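Local coordinates for protein restriction endonuclease (Mycobacterium sp., PDB 4F0Q) that cleaves DNA as a tetrameric endonuclease that depends on cytosine methylation, with a probable modified-base-recognising N-terminal domain and a PD-(D/E)XK-type nuclease domain, at residues A[152-164]-A[174-186]. Sequence-based numbering, arbitrary orientation.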
loop_
_atom_site.group_PDB
_atom_site.type_symbol
_atom_site.label_atom_id
_atom_site.label_comp_id
_atom_site.label_asym_id
_atom_site.label_seq_id
_atom_site.Cartn_x
_atom_site.Cartn_y
_atom_site.Cartn_z
ATOM N N LEU A 152 15.050 -6.766 33.824
ATOM C CA LEU A 152 16.385 -6.233 34.076
ATOM C C LEU A 152 16.759 -5.121 33.102
ATOM O O LEU A 152 17.688 -4.357 33.358
ATOM C CB LEU A 152 17.421 -7.354 33.986
ATOM C CG LEU A 152 17.241 -8.526 34.948
ATOM C CD1 LEU A 152 18.242 -9.627 34.636
ATOM C CD2 LEU A 152 17.393 -8.052 36.382
ATOM N N ALA A 153 16.035 -5.042 31.989
ATOM C CA ALA A 153 16.333 -4.075 30.934
ATOM C C ALA A 153 16.275 -2.631 31.422
ATOM O O ALA A 153 15.241 -2.174 31.908
ATOM C CB ALA A 153 15.391 -4.273 29.754
ATOM N N PRO A 154 17.397 -1.907 31.289
ATOM C CA PRO A 154 17.488 -0.502 31.699
ATOM C C PRO A 154 16.767 0.430 30.729
ATOM O O PRO A 154 17.093 0.453 29.543
ATOM C CB PRO A 154 18.994 -0.230 31.675
ATOM C CG PRO A 154 19.533 -1.192 30.676
ATOM C CD PRO A 154 18.681 -2.424 30.783
ATOM N N PRO A 155 15.784 1.191 31.233
ATOM C CA PRO A 155 15.039 2.167 30.429
ATOM C C PRO A 155 15.955 3.228 29.833
ATOM O O PRO A 155 16.884 3.680 30.498
ATOM C CB PRO A 155 14.093 2.807 31.449
ATOM C CG PRO A 155 13.945 1.788 32.521
ATOM C CD PRO A 155 15.275 1.107 32.612
ATOM N N LEU A 156 15.692 3.617 28.589
ATOM C CA LEU A 156 16.473 4.667 27.943
ATOM C C LEU A 156 15.793 6.026 28.068
ATOM O O LEU A 156 14.941 6.386 27.255
ATOM C CB LEU A 156 16.736 4.332 26.471
ATOM C CG LEU A 156 18.048 3.607 26.150
ATOM C CD1 LEU A 156 18.096 2.226 26.793
ATOM C CD2 LEU A 156 18.251 3.509 24.647
ATOM N N PHE A 157 16.179 6.772 29.099
ATOM C CA PHE A 157 15.657 8.114 29.320
ATOM C C PHE A 157 16.339 9.106 28.390
ATOM O O PHE A 157 17.529 9.386 28.528
ATOM C CB PHE A 157 15.854 8.533 30.778
ATOM C CG PHE A 157 14.792 8.019 31.704
ATOM C CD1 PHE A 157 14.569 6.658 31.838
ATOM C CD2 PHE A 157 14.020 8.895 32.447
ATOM C CE1 PHE A 157 13.590 6.184 32.690
ATOM C CE2 PHE A 157 13.042 8.426 33.304
ATOM C CZ PHE A 157 12.827 7.069 33.425
ATOM N N LEU A 158 15.575 9.632 27.439
ATOM C CA LEU A 158 16.126 10.524 26.430
ATOM C C LEU A 158 16.121 11.980 26.881
ATOM O O LEU A 158 15.155 12.457 27.471
ATOM C CB LEU A 158 15.360 10.377 25.114
ATOM C CG LEU A 158 15.302 8.955 24.553
ATOM C CD1 LEU A 158 14.491 8.908 23.269
ATOM C CD2 LEU A 158 16.704 8.411 24.325
ATOM N N PHE A 159 17.219 12.674 26.602
ATOM C CA PHE A 159 17.321 14.103 26.863
ATOM C C PHE A 159 17.981 14.787 25.675
ATOM O O PHE A 159 18.795 14.181 24.981
ATOM C CB PHE A 159 18.137 14.366 28.131
ATOM C CG PHE A 159 17.510 13.825 29.383
ATOM C CD1 PHE A 159 16.598 14.583 30.099
ATOM C CD2 PHE A 159 17.837 12.562 29.848
ATOM C CE1 PHE A 159 16.020 14.089 31.252
ATOM C CE2 PHE A 159 17.262 12.063 31.001
ATOM C CZ PHE A 159 16.352 12.828 31.703
ATOM N N ARG A 160 17.631 16.047 25.432
ATOM C CA ARG A 160 18.306 16.803 24.379
ATOM C C ARG A 160 18.595 18.251 24.772
ATOM O O ARG A 160 17.723 18.953 25.276
ATOM C CB ARG A 160 17.530 16.738 23.057
ATOM C CG ARG A 160 16.110 17.273 23.120
ATOM C CD ARG A 160 15.417 17.126 21.776
ATOM N NE ARG A 160 13.994 17.446 21.847
ATOM C CZ ARG A 160 13.160 17.363 20.816
ATOM N NH1 ARG A 160 13.606 16.971 19.631
ATOM N NH2 ARG A 160 11.879 17.672 20.967
ATOM N N ALA A 161 19.830 18.685 24.540
ATOM C CA ALA A 161 20.234 20.052 24.851
ATOM C C ALA A 161 19.466 21.057 23.999
ATOM O O ALA A 161 19.670 21.143 22.789
ATOM C CB ALA A 161 21.733 20.220 24.649
ATOM N N VAL A 162 18.579 21.814 24.639
ATOM C CA VAL A 162 17.740 22.770 23.926
ATOM C C VAL A 162 17.912 24.187 24.458
ATOM O O VAL A 162 18.470 24.396 25.536
ATOM C CB VAL A 162 16.251 22.388 24.015
ATOM C CG1 VAL A 162 16.017 21.014 23.406
ATOM C CG2 VAL A 162 15.777 22.429 25.460
ATOM N N THR A 163 17.426 25.158 23.691
ATOM C CA THR A 163 17.477 26.557 24.091
ATOM C C THR A 163 16.183 26.961 24.785
ATOM O O THR A 163 15.099 26.844 24.213
ATOM C CB THR A 163 17.712 27.483 22.882
ATOM O OG1 THR A 163 19.001 27.217 22.317
ATOM C CG2 THR A 163 17.643 28.942 23.304
ATOM N N VAL A 164 16.300 27.433 26.022
ATOM C CA VAL A 164 15.133 27.844 26.791
ATOM C C VAL A 164 14.961 29.358 26.753
ATOM O O VAL A 164 15.705 30.059 26.067
ATOM C CB VAL A 164 15.227 27.383 28.258
ATOM C CG1 VAL A 164 15.288 25.866 28.335
ATOM C CG2 VAL A 164 16.437 28.007 28.934
ATOM N N GLY A 174 23.062 25.161 28.979
ATOM C CA GLY A 174 22.792 24.890 30.379
ATOM C C GLY A 174 21.454 24.239 30.669
ATOM O O GLY A 174 21.062 24.118 31.829
ATOM N N HIS A 175 20.747 23.816 29.626
ATOM C CA HIS A 175 19.428 23.216 29.807
ATOM C C HIS A 175 19.198 21.996 28.919
ATOM O O HIS A 175 19.617 21.967 27.763
ATOM C CB HIS A 175 18.326 24.250 29.561
ATOM C CG HIS A 175 18.354 25.405 30.513
ATOM N ND1 HIS A 175 19.246 26.449 30.391
ATOM C CD2 HIS A 175 17.599 25.683 31.602
ATOM C CE1 HIS A 175 19.039 27.319 31.364
ATOM N NE2 HIS A 175 18.045 26.878 32.112
ATOM N N VAL A 176 18.522 20.994 29.471
ATOM C CA VAL A 176 18.165 19.800 28.717
ATOM C C VAL A 176 16.662 19.542 28.761
ATOM O O VAL A 176 16.001 19.816 29.761
ATOM C CB VAL A 176 18.918 18.549 29.223
ATOM C CG1 VAL A 176 20.386 18.616 28.831
ATOM C CG2 VAL A 176 18.759 18.401 30.732
ATOM N N GLU A 177 16.131 19.016 27.664
ATOM C CA GLU A 177 14.713 18.714 27.553
ATOM C C GLU A 177 14.481 17.212 27.661
ATOM O O GLU A 177 15.199 16.420 27.046
ATOM C CB GLU A 177 14.166 19.229 26.222
ATOM C CG GLU A 177 12.746 18.787 25.920
ATOM C CD GLU A 177 12.321 19.109 24.500
ATOM O OE1 GLU A 177 12.933 20.005 23.883
ATOM O OE2 GLU A 177 11.379 18.461 23.999
ATOM N N PHE A 178 13.478 16.832 28.448
ATOM C CA PHE A 178 13.113 15.431 28.622
ATOM C C PHE A 178 12.284 14.936 27.440
ATOM O O PHE A 178 11.318 15.579 27.032
ATOM C CB PHE A 178 12.347 15.243 29.933
ATOM C CG PHE A 178 11.945 13.821 30.208
ATOM C CD1 PHE A 178 12.901 12.849 30.450
ATOM C CD2 PHE A 178 10.607 13.462 30.241
ATOM C CE1 PHE A 178 12.532 11.542 30.707
ATOM C CE2 PHE A 178 10.232 12.157 30.500
ATOM C CZ PHE A 178 11.196 11.197 30.735
ATOM N N CYS A 179 12.670 13.787 26.894
ATOM C CA CYS A 179 12.044 13.260 25.685
ATOM C C CYS A 179 11.407 11.890 25.900
ATOM O O CYS A 179 11.027 11.219 24.941
ATOM C CB CYS A 179 13.066 13.189 24.547
ATOM S SG CYS A 179 13.747 14.791 24.055
ATOM N N GLY A 180 11.295 11.478 27.158
ATOM C CA GLY A 180 10.617 10.240 27.493
ATOM C C GLY A 180 11.532 9.052 27.719
ATOM O O GLY A 180 12.753 9.152 27.588
ATOM N N ALA A 181 10.929 7.922 28.074
ATOM C CA ALA A 181 11.655 6.668 28.232
ATOM C C ALA A 181 11.494 5.840 26.963
ATOM O O ALA A 181 10.405 5.774 26.395
ATOM C CB ALA A 181 11.137 5.903 29.440
ATOM N N ALA A 182 12.576 5.209 26.520
ATOM C CA ALA A 182 12.561 4.507 25.241
ATOM C C ALA A 182 12.971 3.039 25.337
ATOM O O ALA A 182 13.753 2.650 26.205
ATOM C CB ALA A 182 13.438 5.237 24.231
ATOM N N ILE A 183 12.427 2.234 24.430
ATOM C CA ILE A 183 12.828 0.843 24.277
ATOM C C ILE A 183 13.649 0.715 23.001
ATOM O O ILE A 183 13.294 1.290 21.974
ATOM C CB ILE A 183 11.603 -0.085 24.152
ATOM C CG1 ILE A 183 10.627 0.152 25.303
ATOM C CG2 ILE A 183 12.033 -1.543 24.100
ATOM C CD1 ILE A 183 9.400 -0.726 25.244
ATOM N N ILE A 184 14.747 -0.029 23.065
ATOM C CA ILE A 184 15.524 -0.305 21.866
ATOM C C ILE A 184 14.735 -1.241 20.958
ATOM O O ILE A 184 14.722 -2.457 21.160
ATOM C CB ILE A 184 16.894 -0.929 22.197
ATOM C CG1 ILE A 184 17.704 0.014 23.086
ATOM C CG2 ILE A 184 17.663 -1.241 20.921
ATOM C CD1 ILE A 184 19.093 -0.490 23.403
ATOM N N GLU A 185 14.064 -0.665 19.967
ATOM C CA GLU A 185 13.261 -1.450 19.040
ATOM C C GLU A 185 14.147 -2.143 18.013
ATOM O O GLU A 185 13.893 -3.287 17.632
ATOM C CB GLU A 185 12.223 -0.576 18.337
ATOM C CG GLU A 185 11.300 -1.351 17.412
ATOM C CD GLU A 185 10.304 -0.461 16.700
ATOM O OE1 GLU A 185 10.565 0.755 16.587
ATOM O OE2 GLU A 185 9.256 -0.977 16.259
ATOM N N ARG A 186 15.187 -1.450 17.566
ATOM C CA ARG A 186 16.123 -2.052 16.622
ATOM C C ARG A 186 17.545 -1.532 16.827
ATOM O O ARG A 186 17.744 -0.391 17.234
ATOM C CB ARG A 186 15.661 -1.818 15.180
ATOM C CG ARG A 186 16.368 -2.686 14.150
ATOM C CD ARG A 186 15.666 -2.649 12.801
ATOM N NE ARG A 186 15.685 -1.318 12.203
ATOM C CZ ARG A 186 15.260 -1.047 10.972
ATOM N NH1 ARG A 186 14.786 -2.018 10.204
ATOM N NH2 ARG A 186 15.313 0.195 10.507
HETATM O O HOH W 1 19.792 26.032 27.219
#
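L156, L158 and R160 pair with A182, C179/G180 and E177, joining strands 156-161 and 175-186 by antiparallel backbone hydrogen bonds. The register slips by one at a beta bulge: L158 N reaches G180 O (2.9 Å, nearly straight, 172°), whereas L158 O accepts from C179 N. G180 suits the bulge, since its backbone angles would jam a side chain against the preceding carbonyl.

F157, F159 and F178 form an aromatic cluster on one face. A chi1 of -179°, which turns CG away from the backbone N, brings the F178 ring beside both partners: F159 CE1 meets its rim at CD1 and F157 CD2 at CE1, each at 3.5 Å, ring planes oblique. Small A181 lies over a face of the F157 ring.

The other face turns polar at one end. R160 and E177 lie side by side in a salt bridge, NH2 to OE2 (3.2 Å): the oxygen lies in the guanidinium plane, but NH2 meets it from above the carboxylate, which is turned 64°. C179 SG packs against R160 CG (3.6 Å); V162 CG1 touches E177 OE1.

Beyond the salt bridge, V164 CG2 sits over the centre of the H175 ring (CH-pi).

Helix 222-227 packs on F157 and A181, and F45 meets H175 edge-to-face. With strand 85-89 parallel beside 156-161 and strand 200-210 beside 175-193, the pair is interior to the large sheet of the N-terminal, PUA-related region.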